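PDB 1QDD: lithostathine-1-alpha from Homo sapiens, which might inhibit spontaneous calcium carbonate precipitation and may be associated with regeneration of pancreas and brain. Local coordinates for residues 81-84 and 89-92. The protein carries 1 engineered substitution. Sequence-based numbering, arbitrary orientation.
Sequences HDPK and WHWS
H81 and H90 form one antiparallel hydrogen-bonded pair, the seam of a two-stranded ribbon at the surface of the C-type lectin domain. Each residue donates once and accepts once: H90 N donates to H81 O at 3.0 Å, an almost straight bond of 166°, and H81 N donates to H90 O at 3.1 Å. W89 CA adds a CA-H...O contact to H81 O, which therefore gathers two donors of unequal strength.

Aromatic packing flanks this seam. D82 lays its CB over one face of the six-membered ring of W89, 3.9 Å from the ring centroid, a CH-pi contact in which the flat, electron-rich indole receives the C-H. An acid suits this place because its CH2 serves the ring while its carboxylate serves the loop: with CG anti to the backbone N (chi1 177°), OD2 makes a salt bridge to R87 and OD1 accepts a hydrogen bond from N86 N, so its charge is probably balanced there. The imidazole of H81 turns its edge to the carbonyl of H90, with CD2 3.3 Å from H90 O. The compact ring of P83 can lie against both imidazoles, CD over one face of H81 and CG 3.9 Å from CD2 of H90, the latter two side chains crossing at about a right angle.

H81 also stacks on W35, and W89 meets W102, tying the hairpin to the rest of the domain. The short ribbon is thus held by two backbone bonds, and the loop that joins its strands is pinned by the carboxylate of D82.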
loop_
_atom_site.group_PDB
_atom_site.type_symbol
_atom_site.label_atom_id
_atom_site.label_comp_id
_atom_site.label_asym_id
_atom_site.label_seq_id
_atom_site.Cartn_x
_atom_site.Cartn_y
_atom_site.Cartn_z
ATOM N N HIS A 81 -7.446 -6.404 -2.802
ATOM C CA HIS A 81 -7.828 -7.797 -2.561
ATOM C C HIS A 81 -9.153 -8.105 -3.241
ATOM O O HIS A 81 -9.869 -7.192 -3.679
ATOM C CB HIS A 81 -7.845 -8.133 -1.073
ATOM C CG HIS A 81 -8.936 -7.499 -0.270
ATOM N ND1 HIS A 81 -9.680 -8.225 0.645
ATOM C CD2 HIS A 81 -9.392 -6.230 -0.197
ATOM C CE1 HIS A 81 -10.554 -7.421 1.218
ATOM N NE2 HIS A 81 -10.427 -6.208 0.727
ATOM N N ASP A 82 -9.480 -9.376 -3.361
ATOM C CA ASP A 82 -10.692 -9.907 -4.011
ATOM C C ASP A 82 -11.492 -10.613 -2.926
ATOM O O ASP A 82 -11.357 -11.833 -2.748
ATOM C CB ASP A 82 -10.254 -10.856 -5.128
ATOM C CG ASP A 82 -11.359 -11.563 -5.889
ATOM O OD1 ASP A 82 -12.536 -11.189 -5.667
ATOM O OD2 ASP A 82 -11.050 -12.489 -6.679
ATOM N N PRO A 83 -12.293 -9.881 -2.155
ATOM C CA PRO A 83 -12.962 -10.438 -1.000
ATOM C C PRO A 83 -14.002 -11.512 -1.240
ATOM O O PRO A 83 -14.132 -12.371 -0.346
ATOM C CB PRO A 83 -13.562 -9.231 -0.287
ATOM C CG PRO A 83 -13.688 -8.180 -1.331
ATOM C CD PRO A 83 -12.552 -8.421 -2.297
ATOM N N LYS A 84 -14.665 -11.517 -2.383
ATOM C CA LYS A 84 -15.695 -12.525 -2.662
ATOM C C LYS A 84 -15.193 -13.621 -3.573
ATOM O O LYS A 84 -15.954 -14.477 -4.047
ATOM C CB LYS A 84 -16.940 -11.819 -3.225
ATOM C CG LYS A 84 -17.492 -10.748 -2.300
ATOM C CD LYS A 84 -18.717 -10.058 -2.887
ATOM C CE LYS A 84 -19.107 -8.826 -2.095
ATOM N NZ LYS A 84 -20.212 -8.052 -2.743
ATOM N N TRP A 89 -12.073 -6.533 -7.581
ATOM C CA TRP A 89 -11.027 -6.011 -6.713
ATOM C C TRP A 89 -11.420 -4.771 -5.953
ATOM O O TRP A 89 -12.117 -3.877 -6.460
ATOM C CB TRP A 89 -9.751 -5.735 -7.541
ATOM C CG TRP A 89 -9.258 -6.950 -8.263
ATOM C CD1 TRP A 89 -9.576 -7.335 -9.532
ATOM C CD2 TRP A 89 -8.421 -7.983 -7.731
ATOM N NE1 TRP A 89 -8.988 -8.540 -9.822
ATOM C CE2 TRP A 89 -8.283 -8.974 -8.730
ATOM C CE3 TRP A 89 -7.797 -8.194 -6.509
ATOM C CZ2 TRP A 89 -7.520 -10.122 -8.540
ATOM C CZ3 TRP A 89 -7.033 -9.336 -6.313
ATOM C CH2 TRP A 89 -6.911 -10.288 -7.330
ATOM N N HIS A 90 -11.028 -4.668 -4.686
ATOM C CA HIS A 90 -11.303 -3.526 -3.847
ATOM C C HIS A 90 -10.083 -3.115 -3.023
ATOM O O HIS A 90 -9.273 -3.962 -2.620
ATOM C CB HIS A 90 -12.396 -3.828 -2.796
ATOM C CG HIS A 90 -13.752 -4.081 -3.387
ATOM N ND1 HIS A 90 -14.694 -3.096 -3.552
ATOM C CD2 HIS A 90 -14.293 -5.229 -3.861
ATOM C CE1 HIS A 90 -15.780 -3.633 -4.114
ATOM N NE2 HIS A 90 -15.558 -4.914 -4.308
ATOM N N TRP A 91 -9.946 -1.837 -2.727
ATOM C CA TRP A 91 -8.913 -1.309 -1.840
ATOM C C TRP A 91 -9.436 -1.414 -0.412
ATOM O O TRP A 91 -10.607 -1.082 -0.136
ATOM C CB TRP A 91 -8.575 0.163 -2.121
ATOM C CG TRP A 91 -7.831 0.388 -3.396
ATOM C CD1 TRP A 91 -8.324 0.982 -4.530
ATOM C CD2 TRP A 91 -6.496 -0.008 -3.728
ATOM N NE1 TRP A 91 -7.377 0.987 -5.529
ATOM C CE2 TRP A 91 -6.230 0.383 -5.050
ATOM C CE3 TRP A 91 -5.471 -0.634 -3.006
ATOM C CZ2 TRP A 91 -5.031 0.110 -5.692
ATOM C CZ3 TRP A 91 -4.270 -0.908 -3.639
ATOM C CH2 TRP A 91 -4.061 -0.527 -4.967
ATOM N N SER A 92 -8.618 -1.810 0.556
ATOM C CA SER A 92 -9.026 -1.912 1.957
ATOM C C SER A 92 -9.466 -0.566 2.498
ATOM O O SER A 92 -10.315 -0.537 3.421
ATOM C CB SER A 92 -7.923 -2.533 2.809
ATOM O OG SER A 92 -6.778 -1.721 2.886
#